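Local coordinates for protein 5-formyl-3-hydroxy-2-methylpyridine 4-carboxylate 5-dehydrogenase (Mesorhizobium japonicum MAFF 303099, PDB 4OM8) that catalyses the NAD(+)-dependent oxidation of 5-formyl-3-hydroxy-2-methylpyridine-4-carboxylate in vitamin B6 degradation, and can also reduce the same aldehyde with NADH to 4-pyridoxic acid, at residues 13-18 with 39-44; 21-26 with 47-52; 268-271 with 276-279; 181-184 with 188-191. One frame throughout, in Å; residues are numbered along the deposited sequence.

Interaction 1 of 4, residues 13-18 with 39-44; sequences MGPGMA and ERARSM. With NAD (nicotinamide-adenine-dinucleotide), chain C.
Pro15 packs against Ala41 and Met44 in a small, buried, wholly apolar helix-to-helix contact of the Rossmann fold, where the first turn of helix 14-23 meets the first half of helix 35-54. The two helices are the connections of successive beta-alpha-beta crossovers, joining strands 4-8, 27-31 and 66-70, so they lie next to each other against the parallel strands. Pro15 makes all the contacts from its side: its CG reaches Ala41 CB at 3.7 Å, while its CB stands 3.6 Å from Met44 CB. The Met44 chain does not run straight past the ring. A bend at its last torsion (chi3 74°) turns the methyl back, and Met44 CE reaches Pro15 CG at 3.8 Å. Ala41 is backed by Phe69 of strand 66-70.

The same turn serves the cofactor. Gly14 fits the last glycine of a GxGxxG motif, and the dinucleotide is gripped just before it: Met13 N donates to NAD O2N at 3.0 Å (156° at the hydrogen), and Thr12 N also bonds the NAD. Successive bends at chi2 and chi3 fold the Met13 side chain onto the nicotinamide ring, with Met13 SD 3.5 Å from NAD C4N and Met13 CE 3.6 Å from NAD C5N.

Interaction 2 of 4, residues 21-26 with 47-52; sequences LARGGL and VAETVL
Arg23, in the last turn of helix 14-23, reaches across to Glu49 and Leu52 of helix 35-54, so that two neighbouring helices of the Rossmann fold meet here chiefly through one long side chain. Its own helix ends in a Schellman motif, with Gly25 taking the positive phi. The tight part of the contact lies around the guanidinium. Leu52 CB sits 3.3 Å above one of its faces, displaced toward the rim, and Leu52 CD1 touches Arg23 CB at 3.8 Å. Meanwhile Arg23 NH2 is held twice by one residue: a nearly straight salt bridge to Glu49 OE1 (2.8 Å, 171°) and a more bent bond to the main-chain Glu49 O (3.0 Å). The carboxylate and guanidinium planes are 6° apart; OE1 lies in the guanidinium plane and is met nearly along its C-O axis. Arg23 NH1 is occupied by Asp53 and by the carbonyl of Ile57, so the group is clamped along helix 35-54 and beyond its end.

On the looser side the chain, kinked at chi2 and chi3 (both 64°), brings its NE to a water, in a weak bond. The same water donates more firmly to Glu49 OE1, at 2.7 Å.

Interaction 3 of 4, residues 268-271 with 276-279; sequences ASKF and GEGM
The flat groups at this contact are the carboxylate of Glu277, which meets Lys270, and the ring of Phe271, which does not bear on the opposite segment. Against the carboxylate runs the aliphatic part of Lys270, whose CD and CE each come 3.7 Å from Glu277 CD. One face of the phenyl ring is taken by its own chain, Ser269 C lying 3.9 Å above the plane and off toward the rim; the ring also leans on Thr266 and packs on Asp239 of the second subunit.

Both segments belong to the irregular connection between helices 260-267 and 284-305 in the C-terminal domain. Ser269, with positive phi, closes the first helix in a Schellman motif, and the chain then doubles back so that Lys270 and Gly278 face each other, Lys270 O 3.9 Å from Gly278 CA. The backbones approach without bonding: Phe271 N is 3.1 Å from Glu277 O, but at a poor angle, and this N-H is given instead to Ser275 OG. Met279 N, at the end of the second segment, binds Asp234 of the second subunit.

Lys270 and Glu277 run side by side and point the same way, and their extended chains keep them in touch from CG to the charged ends. They finish in a salt bridge whose hydrogen bond, from Lys270 NZ to Glu277 OE2, is weak at 3.3 Å. Such a pair, only partly buried, probably relies on methylene packing and general charge attraction more than on a directed hydrogen bond.

Interaction 4 of 4, residues 181-184 with 188-191; sequences DVPG and NRVL
Arg189 in the first turns of helix 187-203 grips the main chain of Pro183 and Gly184, at the junction where the chain leaves the last strand of the Rossmann domain for the helical C-terminal domain. Within the contact, the firm bond runs from Arg189 NH1 to Pro183 O, 2.9 Å and 159° at the hydrogen. It arrives on a lone pair in the carbonyl plane, and the acceptor lies near the guanidinium plane too. A bend at chi3 (70°) brings the guanidinium back alongside Pro183. NH1 has a stronger partner outside, Asp251 of the second subunit, and NE pairs with Glu197 of that subunit; these two carboxylates probably offset the nearby like charge of its Arg204. One arginine thus fastens the interdomain connection to the dimer interface.

Gly184 O is served differently. Two helix amides reach it only weakly, Asn188 N at 3.5 Å and Arg189 N at 3.4 Å. A water does better, donating to Gly184 O at 2.7 Å and accepting from Asn188 N at 2.9 Å, and so bridges the opening turn of the helix where direct bonds are long. Asp181 is satisfied away from the helix, by Ile120 N and Thr121 OG1.

The Asn188 side chain lies about 4 Å from that of His137, thought important for catalysis, and about 3 Å from an acetate probably from the crystallisation liquor, consistent with a place beside the active site. Val182 adds an apolar touch: its side chain crosses that of Arg189 at about a right angle, with Val182 CG2 3.8 Å from Arg189 CD.

How the interactions relate
Interactions 1 and 2 are two steps along the same helix pair, 14-23 with 35-54: their centres are 11 Å apart, their segments alternate along the chain, and they touch where Gly16 CA meets Ala48 CB at 4.1 Å. The cofactor end of this pair is thereby continuous with its far end. Interaction 4 follows in sequence, on the opposite side of the chain's centre, about 26 Å from interaction 1 between centres, where the Rossmann domain passes to the helical one. Interaction 3 comes last, its centre 25 Å from that of interaction 4. Interactions 1 and 2 lie within the NAD-binding domain, untouched by the other chain, whereas 3 and 4 face the dimer partner.

Interaction 1 of 4, residues 13-18 with 39-44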
loop_
_atom_site.group_PDB
_atom_site.type_symbol
_atom_site.label_atom_id
_atom_site.label_comp_id
_atom_site.label_asym_id
_atom_site.label_seq_id
_atom_site.Cartn_x
_atom_site.Cartn_y
_atom_site.Cartn_z
ATOM N N MET A 13 21.577 -2.922 3.503
ATOM C CA MET A 13 21.140 -1.596 3.953
ATOM C C MET A 13 22.259 -0.567 4.072
ATOM O O MET A 13 21.994 0.617 4.286
ATOM C CB MET A 13 20.432 -1.705 5.304
ATOM C CG MET A 13 19.134 -2.470 5.254
ATOM S SD MET A 13 17.930 -1.641 4.209
ATOM C CE MET A 13 17.443 -0.282 5.253
ATOM N N GLY A 14 23.503 -1.007 3.943
ATOM C CA GLY A 14 24.634 -0.146 4.269
ATOM C C GLY A 14 25.034 0.939 3.278
ATOM O O GLY A 14 25.106 2.118 3.636
ATOM N N PRO A 15 25.345 0.555 2.036
ATOM C CA PRO A 15 25.866 1.505 1.049
ATOM C C PRO A 15 24.923 2.663 0.745
ATOM O O PRO A 15 25.379 3.801 0.676
ATOM C CB PRO A 15 26.065 0.633 -0.189
ATOM C CG PRO A 15 26.351 -0.706 0.374
ATOM C CD PRO A 15 25.452 -0.833 1.556
ATOM N N GLY A 16 23.638 2.388 0.564
ATOM C CA GLY A 16 22.695 3.460 0.290
ATOM C C GLY A 16 22.506 4.386 1.478
ATOM O O GLY A 16 22.321 5.599 1.323
ATOM N N MET A 17 22.536 3.805 2.675
ATOM C CA MET A 17 22.459 4.579 3.906
ATOM C C MET A 17 23.641 5.552 4.002
ATOM O O MET A 17 23.472 6.744 4.316
ATOM C CB MET A 17 22.450 3.643 5.109
ATOM C CG MET A 17 22.200 4.359 6.414
ATOM S SD MET A 17 22.445 3.284 7.847
ATOM C CE MET A 17 21.144 2.071 7.598
ATOM N N ALA A 18 24.835 5.029 3.734
ATOM C CA ALA A 18 26.046 5.847 3.787
ATOM C C ALA A 18 25.980 6.975 2.763
ATOM O O ALA A 18 26.231 8.144 3.085
ATOM C CB ALA A 18 27.288 4.982 3.552
ATOM N N GLU A 39 33.916 -4.819 -0.402
ATOM C CA GLU A 39 34.107 -4.743 -1.853
ATOM C C GLU A 39 32.776 -4.607 -2.590
ATOM O O GLU A 39 32.635 -3.812 -3.520
ATOM C CB GLU A 39 34.849 -5.982 -2.362
ATOM C CG GLU A 39 36.227 -6.182 -1.753
ATOM C CD GLU A 39 36.807 -7.552 -2.052
ATOM O OE1 GLU A 39 36.319 -8.213 -2.996
ATOM O OE2 GLU A 39 37.737 -7.972 -1.332
ATOM N N ARG A 40 31.803 -5.415 -2.181
ATOM C CA ARG A 40 30.473 -5.354 -2.788
ATOM C C ARG A 40 29.850 -3.983 -2.541
ATOM O O ARG A 40 29.170 -3.432 -3.411
ATOM C CB ARG A 40 29.561 -6.462 -2.244
ATOM C CG ARG A 40 29.879 -7.865 -2.769
ATOM C CD ARG A 40 28.763 -8.867 -2.445
ATOM N NE ARG A 40 28.617 -9.093 -1.007
ATOM C CZ ARG A 40 29.287 -10.013 -0.320
ATOM N NH1 ARG A 40 30.155 -10.806 -0.935
ATOM N NH2 ARG A 40 29.089 -10.143 0.985
ATOM N N ALA A 41 30.104 -3.422 -1.365
ATOM C CA ALA A 41 29.544 -2.132 -0.998
ATOM C C ALA A 41 30.044 -0.995 -1.884
ATOM O O ALA A 41 29.354 0.001 -2.058
ATOM C CB ALA A 41 29.847 -1.831 0.471
ATOM N N ARG A 42 31.239 -1.135 -2.450
ATOM C CA ARG A 42 31.753 -0.084 -3.329
ATOM C C ARG A 42 30.911 0.058 -4.591
ATOM O O ARG A 42 30.530 1.163 -4.951
ATOM C CB ARG A 42 33.213 -0.335 -3.688
ATOM C CG ARG A 42 34.114 -0.210 -2.486
ATOM C CD ARG A 42 35.570 -0.082 -2.861
ATOM N NE ARG A 42 36.400 -0.342 -1.694
ATOM C CZ ARG A 42 36.616 0.529 -0.716
ATOM N NH1 ARG A 42 36.082 1.745 -0.761
ATOM N NH2 ARG A 42 37.378 0.185 0.304
ATOM N N SER A 43 30.609 -1.051 -5.258
ATOM C CA SER A 43 29.756 -0.984 -6.437
ATOM C C SER A 43 28.347 -0.533 -6.052
ATOM O O SER A 43 27.697 0.205 -6.791
ATOM C CB SER A 43 29.709 -2.337 -7.154
ATOM O OG SER A 43 29.706 -3.416 -6.234
ATOM N N MET A 44 27.873 -0.974 -4.893
ATOM C CA MET A 44 26.557 -0.559 -4.434
ATOM C C MET A 44 26.529 0.943 -4.155
ATOM O O MET A 44 25.522 1.606 -4.404
ATOM C CB MET A 44 26.152 -1.342 -3.191
ATOM C CG MET A 44 25.979 -2.831 -3.440
ATOM S SD MET A 44 25.835 -3.745 -1.899
ATOM C CE MET A 44 24.178 -3.295 -1.394
HETATM P PA NAD C . 22.822 -8.093 5.625
HETATM O O1A NAD C . 22.882 -9.542 6.077
HETATM O O2A NAD C . 22.600 -7.754 4.159
HETATM O O5B NAD C . 24.184 -7.380 6.098
HETATM C C5B NAD C . 24.741 -7.588 7.397
HETATM C C4B NAD C . 26.202 -7.167 7.345
HETATM O O4B NAD C . 26.737 -7.140 8.669
HETATM C C3B NAD C . 27.034 -8.159 6.533
HETATM O O3B NAD C . 27.732 -7.478 5.482
HETATM C C2B NAD C . 27.987 -8.757 7.561
HETATM O O2B NAD C . 29.279 -9.112 7.042
HETATM C C1B NAD C . 28.080 -7.637 8.577
HETATM N N9A NAD C . 28.535 -8.022 9.925
HETATM C C8A NAD C . 28.293 -9.164 10.589
HETATM N N7A NAD C . 28.861 -9.131 11.820
HETATM C C5A NAD C . 29.475 -7.943 11.954
HETATM C C6A NAD C . 30.264 -7.258 12.993
HETATM N N6A NAD C . 30.522 -7.847 14.186
HETATM N N1A NAD C . 30.724 -6.019 12.714
HETATM C C2A NAD C . 30.484 -5.416 11.536
HETATM N N3A NAD C . 29.775 -5.982 10.547
HETATM C C4A NAD C . 29.261 -7.222 10.698
HETATM O O3 NAD C . 21.756 -7.360 6.587
HETATM P PN NAD C . 20.805 -6.120 6.204
HETATM O O1N NAD C . 19.638 -6.616 5.372
HETATM O O2N NAD C . 21.602 -4.938 5.699
HETATM O O5D NAD C . 20.217 -5.732 7.644
HETATM C C5D NAD C . 21.055 -5.227 8.691
HETATM C C4D NAD C . 20.150 -4.814 9.846
HETATM O O4D NAD C . 19.187 -3.898 9.334
HETATM C C3D NAD C . 19.357 -5.980 10.416
HETATM O O3D NAD C . 19.121 -5.693 11.797
HETATM C C2D NAD C . 18.031 -5.918 9.683
HETATM O O2D NAD C . 16.954 -6.442 10.467
HETATM C C1D NAD C . 17.861 -4.421 9.488
HETATM N N1N NAD C . 17.039 -4.033 8.331
HETATM C C2N NAD C . 16.996 -4.758 7.194
HETATM C C3N NAD C . 16.212 -4.325 6.121
HETATM C C7N NAD C . 16.089 -5.103 4.837
HETATM O O7N NAD C . 16.980 -5.840 4.441
HETATM N N7N NAD C . 14.951 -4.968 4.158
HETATM C C4N NAD C . 15.486 -3.145 6.231
HETATM C C5N NAD C . 15.562 -2.416 7.409
HETATM C C6N NAD C . 16.359 -2.884 8.443
#

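Interaction 2 of 4, residues 21-26 with 47-52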
loop_
_atom_site.group_PDB
_atom_site.type_symbol
_atom_site.label_atom_id
_atom_site.label_comp_id
_atom_site.label_asym_id
_atom_site.label_seq_id
_atom_site.Cartn_x
_atom_site.Cartn_y
_atom_site.Cartn_z
ATOM N N LEU A 21 23.312 9.672 3.803
ATOM C CA LEU A 21 23.757 10.505 4.906
ATOM C C LEU A 21 24.844 11.481 4.461
ATOM O O LEU A 21 24.812 12.653 4.834
ATOM C CB LEU A 21 24.265 9.629 6.055
ATOM C CG LEU A 21 23.152 8.845 6.760
ATOM C CD1 LEU A 21 23.754 7.794 7.695
ATOM C CD2 LEU A 21 22.244 9.786 7.552
ATOM N N ALA A 22 25.792 11.016 3.660
ATOM C CA ALA A 22 26.833 11.913 3.169
ATOM C C ALA A 22 26.260 13.012 2.290
ATOM O O ALA A 22 26.745 14.142 2.304
ATOM C CB ALA A 22 27.883 11.138 2.408
ATOM N N ARG A 23 25.233 12.678 1.515
ATOM C CA ARG A 23 24.610 13.665 0.635
ATOM C C ARG A 23 23.964 14.783 1.464
ATOM O O ARG A 23 23.779 15.901 0.988
ATOM C CB ARG A 23 23.576 12.977 -0.270
ATOM C CG ARG A 23 22.988 13.852 -1.385
ATOM C CD ARG A 23 24.048 14.273 -2.388
ATOM N NE ARG A 23 24.617 13.135 -3.107
ATOM C CZ ARG A 23 24.303 12.816 -4.363
ATOM N NH1 ARG A 23 23.413 13.537 -5.025
ATOM N NH2 ARG A 23 24.871 11.765 -4.944
ATOM N N GLY A 24 23.628 14.479 2.717
ATOM C CA GLY A 24 23.098 15.477 3.630
ATOM C C GLY A 24 24.169 16.345 4.278
ATOM O O GLY A 24 23.856 17.243 5.054
ATOM N N GLY A 25 25.431 16.089 3.961
ATOM C CA GLY A 25 26.509 16.911 4.482
ATOM C C GLY A 25 27.323 16.245 5.578
ATOM O O GLY A 25 28.315 16.797 6.027
ATOM N N LEU A 26 26.912 15.056 6.001
ATOM C CA LEU A 26 27.553 14.373 7.118
ATOM C C LEU A 26 28.832 13.673 6.697
ATOM O O LEU A 26 28.973 13.264 5.542
ATOM C CB LEU A 26 26.589 13.351 7.726
ATOM C CG LEU A 26 25.418 13.831 8.591
ATOM C CD1 LEU A 26 25.897 14.551 9.852
ATOM C CD2 LEU A 26 24.416 14.697 7.831
ATOM N N VAL A 47 26.376 3.214 -7.565
ATOM C CA VAL A 47 25.033 3.177 -8.119
ATOM C C VAL A 47 24.120 4.061 -7.273
ATOM O O VAL A 47 23.308 4.825 -7.802
ATOM C CB VAL A 47 24.493 1.743 -8.181
ATOM C CG1 VAL A 47 23.038 1.740 -8.653
ATOM C CG2 VAL A 47 25.350 0.911 -9.123
ATOM N N ALA A 48 24.287 3.993 -5.957
ATOM C CA ALA A 48 23.450 4.782 -5.059
ATOM C C ALA A 48 23.647 6.287 -5.258
ATOM O O ALA A 48 22.683 7.052 -5.201
ATOM C CB ALA A 48 23.729 4.390 -3.601
ATOM N N GLU A 49 24.883 6.725 -5.498
ATOM C CA GLU A 49 25.144 8.142 -5.749
ATOM C C GLU A 49 24.399 8.662 -6.985
ATOM O O GLU A 49 23.846 9.762 -6.970
ATOM C CB GLU A 49 26.649 8.394 -5.915
ATOM C CG GLU A 49 27.480 8.013 -4.694
ATOM C CD GLU A 49 27.333 8.985 -3.539
ATOM O OE1 GLU A 49 26.630 10.006 -3.694
ATOM O OE2 GLU A 49 27.950 8.735 -2.478
ATOM N N THR A 50 24.377 7.849 -8.033
ATOM C CA THR A 50 23.646 8.181 -9.253
ATOM C C THR A 50 22.133 8.259 -8.991
ATOM O O THR A 50 21.441 9.142 -9.515
ATOM C CB THR A 50 23.952 7.151 -10.349
ATOM O OG1 THR A 50 25.371 7.101 -10.560
ATOM C CG2 THR A 50 23.265 7.528 -11.657
ATOM N N VAL A 51 21.627 7.352 -8.157
ATOM C CA VAL A 51 20.209 7.347 -7.800
ATOM C C VAL A 51 19.873 8.625 -7.040
ATOM O O VAL A 51 18.843 9.245 -7.274
ATOM C CB VAL A 51 19.857 6.100 -6.978
ATOM C CG1 VAL A 51 18.504 6.272 -6.279
ATOM C CG2 VAL A 51 19.861 4.875 -7.872
ATOM N N LEU A 52 20.767 9.049 -6.149
ATOM C CA LEU A 52 20.528 10.284 -5.419
ATOM C C LEU A 52 20.471 11.477 -6.378
ATOM O O LEU A 52 19.670 12.387 -6.195
ATOM C CB LEU A 52 21.611 10.497 -4.363
ATOM C CG LEU A 52 21.611 9.488 -3.217
ATOM C CD1 LEU A 52 22.733 9.826 -2.251
ATOM C CD2 LEU A 52 20.296 9.528 -2.489
HETATM O O HOH W 1 26.508 11.044 -1.194
#

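Interaction 3 of 4, residues 268-271 with 276-279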
loop_
_atom_site.group_PDB
_atom_site.type_symbol
_atom_site.label_atom_id
_atom_site.label_comp_id
_atom_site.label_asym_id
_atom_site.label_seq_id
_atom_site.Cartn_x
_atom_site.Cartn_y
_atom_site.Cartn_z
ATOM N N ALA A 268 10.583 -26.647 1.152
ATOM C CA ALA A 268 11.039 -27.074 -0.169
ATOM C C ALA A 268 12.178 -26.199 -0.698
ATOM O O ALA A 268 12.550 -26.309 -1.870
ATOM C CB ALA A 268 9.866 -27.081 -1.157
ATOM N N SER A 269 12.723 -25.340 0.165
ATOM C CA SER A 269 13.873 -24.494 -0.166
ATOM C C SER A 269 13.528 -23.478 -1.246
ATOM O O SER A 269 14.393 -23.066 -2.026
ATOM C CB SER A 269 15.077 -25.342 -0.615
ATOM O OG SER A 269 15.409 -26.317 0.363
ATOM N N LYS A 270 12.260 -23.079 -1.290
ATOM C CA LYS A 270 11.802 -22.050 -2.216
ATOM C C LYS A 270 11.672 -20.721 -1.483
ATOM O O LYS A 270 10.609 -20.401 -0.942
ATOM C CB LYS A 270 10.468 -22.444 -2.838
ATOM C CG LYS A 270 10.510 -23.748 -3.616
ATOM C CD LYS A 270 9.105 -24.162 -4.032
ATOM C CE LYS A 270 9.123 -25.491 -4.775
ATOM N NZ LYS A 270 7.808 -25.781 -5.424
ATOM N N PHE A 271 12.752 -19.952 -1.462
ATOM C CA PHE A 271 12.834 -18.774 -0.601
ATOM C C PHE A 271 12.505 -17.467 -1.317
ATOM O O PHE A 271 12.427 -16.418 -0.671
ATOM C CB PHE A 271 14.224 -18.676 0.029
ATOM C CG PHE A 271 14.578 -19.857 0.878
ATOM C CD1 PHE A 271 13.788 -20.207 1.963
ATOM C CD2 PHE A 271 15.689 -20.633 0.586
ATOM C CE1 PHE A 271 14.106 -21.301 2.754
ATOM C CE2 PHE A 271 16.011 -21.730 1.370
ATOM C CZ PHE A 271 15.212 -22.063 2.456
ATOM N N GLY A 276 15.641 -18.427 -6.632
ATOM C CA GLY A 276 15.069 -18.559 -7.961
ATOM C C GLY A 276 13.616 -18.994 -8.025
ATOM O O GLY A 276 13.015 -19.085 -9.098
ATOM N N GLU A 277 13.044 -19.259 -6.859
ATOM C CA GLU A 277 11.676 -19.714 -6.773
ATOM C C GLU A 277 11.123 -19.430 -5.380
ATOM O O GLU A 277 11.759 -19.719 -4.365
ATOM C CB GLU A 277 11.580 -21.210 -7.091
ATOM C CG GLU A 277 10.162 -21.703 -7.154
ATOM C CD GLU A 277 10.048 -23.183 -7.469
ATOM O OE1 GLU A 277 11.082 -23.889 -7.465
ATOM O OE2 GLU A 277 8.909 -23.624 -7.700
ATOM N N GLY A 278 9.949 -18.821 -5.353
ATOM C CA GLY A 278 9.217 -18.648 -4.112
ATOM C C GLY A 278 7.749 -18.703 -4.446
ATOM O O GLY A 278 7.238 -19.744 -4.876
ATOM N N MET A 279 7.060 -17.582 -4.260
ATOM C CA MET A 279 5.693 -17.456 -4.748
ATOM C C MET A 279 5.689 -17.530 -6.260
ATOM O O MET A 279 4.771 -18.089 -6.860
ATOM C CB MET A 279 5.050 -16.142 -4.292
ATOM C CG MET A 279 4.956 -15.988 -2.788
ATOM S SD MET A 279 4.157 -17.423 -2.032
ATOM C CE MET A 279 2.540 -17.357 -2.779
#

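Interaction 4 of 4, residues 181-184 with 188-191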
loop_
_atom_site.group_PDB
_atom_site.type_symbol
_atom_site.label_atom_id
_atom_site.label_comp_id
_atom_site.label_asym_id
_atom_site.label_seq_id
_atom_site.Cartn_x
_atom_site.Cartn_y
_atom_site.Cartn_z
ATOM N N ASP A 181 7.866 0.826 22.266
ATOM C CA ASP A 181 8.766 -0.185 21.723
ATOM C C ASP A 181 8.020 -1.509 21.489
ATOM O O ASP A 181 8.298 -2.524 22.126
ATOM C CB ASP A 181 9.941 -0.346 22.707
ATOM C CG ASP A 181 11.047 -1.255 22.211
ATOM O OD1 ASP A 181 11.192 -1.479 20.990
ATOM O OD2 ASP A 181 11.803 -1.740 23.084
ATOM N N VAL A 182 7.059 -1.486 20.564
ATOM C CA VAL A 182 6.253 -2.662 20.252
ATOM C C VAL A 182 6.893 -3.501 19.150
ATOM O O VAL A 182 7.648 -2.972 18.328
ATOM C CB VAL A 182 4.820 -2.259 19.816
ATOM C CG1 VAL A 182 4.109 -1.555 20.961
ATOM C CG2 VAL A 182 4.844 -1.377 18.574
ATOM N N PRO A 183 6.612 -4.820 19.144
ATOM C CA PRO A 183 7.214 -5.686 18.122
ATOM C C PRO A 183 6.894 -5.203 16.712
ATOM O O PRO A 183 5.721 -5.025 16.387
ATOM C CB PRO A 183 6.578 -7.055 18.405
ATOM C CG PRO A 183 6.258 -7.021 19.879
ATOM C CD PRO A 183 5.853 -5.586 20.152
ATOM N N GLY A 184 7.915 -4.990 15.888
ATOM C CA GLY A 184 7.691 -4.544 14.524
ATOM C C GLY A 184 7.454 -3.050 14.395
ATOM O O GLY A 184 7.153 -2.581 13.304
ATOM N N ASN A 188 6.430 -2.305 9.929
ATOM C CA ASN A 188 6.327 -3.726 9.656
ATOM C C ASN A 188 5.109 -4.352 10.334
ATOM O O ASN A 188 4.646 -5.395 9.888
ATOM C CB ASN A 188 7.620 -4.443 10.038
ATOM C CG ASN A 188 8.643 -4.358 8.919
ATOM O OD1 ASN A 188 8.271 -4.434 7.749
ATOM N ND2 ASN A 188 9.920 -4.160 9.262
ATOM N N ARG A 189 4.547 -3.708 11.360
ATOM C CA ARG A 189 3.279 -4.204 11.904
ATOM C C ARG A 189 2.165 -4.058 10.882
ATOM O O ARG A 189 1.395 -4.993 10.627
ATOM C CB ARG A 189 2.886 -3.465 13.182
ATOM C CG ARG A 189 3.768 -3.804 14.366
ATOM C CD ARG A 189 3.209 -3.226 15.660
ATOM N NE ARG A 189 1.987 -3.859 16.134
ATOM C CZ ARG A 189 1.956 -4.902 16.956
ATOM N NH1 ARG A 189 3.077 -5.445 17.408
ATOM N NH2 ARG A 189 0.782 -5.393 17.341
ATOM N N VAL A 190 2.076 -2.876 10.285
ATOM C CA VAL A 190 1.025 -2.656 9.314
ATOM C C VAL A 190 1.285 -3.525 8.073
ATOM O O VAL A 190 0.356 -4.123 7.517
ATOM C CB VAL A 190 0.899 -1.166 8.951
ATOM C CG1 VAL A 190 -0.159 -0.961 7.879
ATOM C CG2 VAL A 190 0.537 -0.350 10.193
ATOM N N LEU A 191 2.548 -3.651 7.672
ATOM C CA LEU A 191 2.874 -4.508 6.534
ATOM C C LEU A 191 2.520 -5.968 6.801
ATOM O O LEU A 191 1.921 -6.643 5.956
ATOM C CB LEU A 191 4.364 -4.409 6.193
ATOM C CG LEU A 191 4.820 -5.321 5.044
ATOM C CD1 LEU A 191 4.110 -4.986 3.726
ATOM C CD2 LEU A 191 6.338 -5.275 4.879
HETATM O O HOH W 2 8.735 -1.365 11.485
#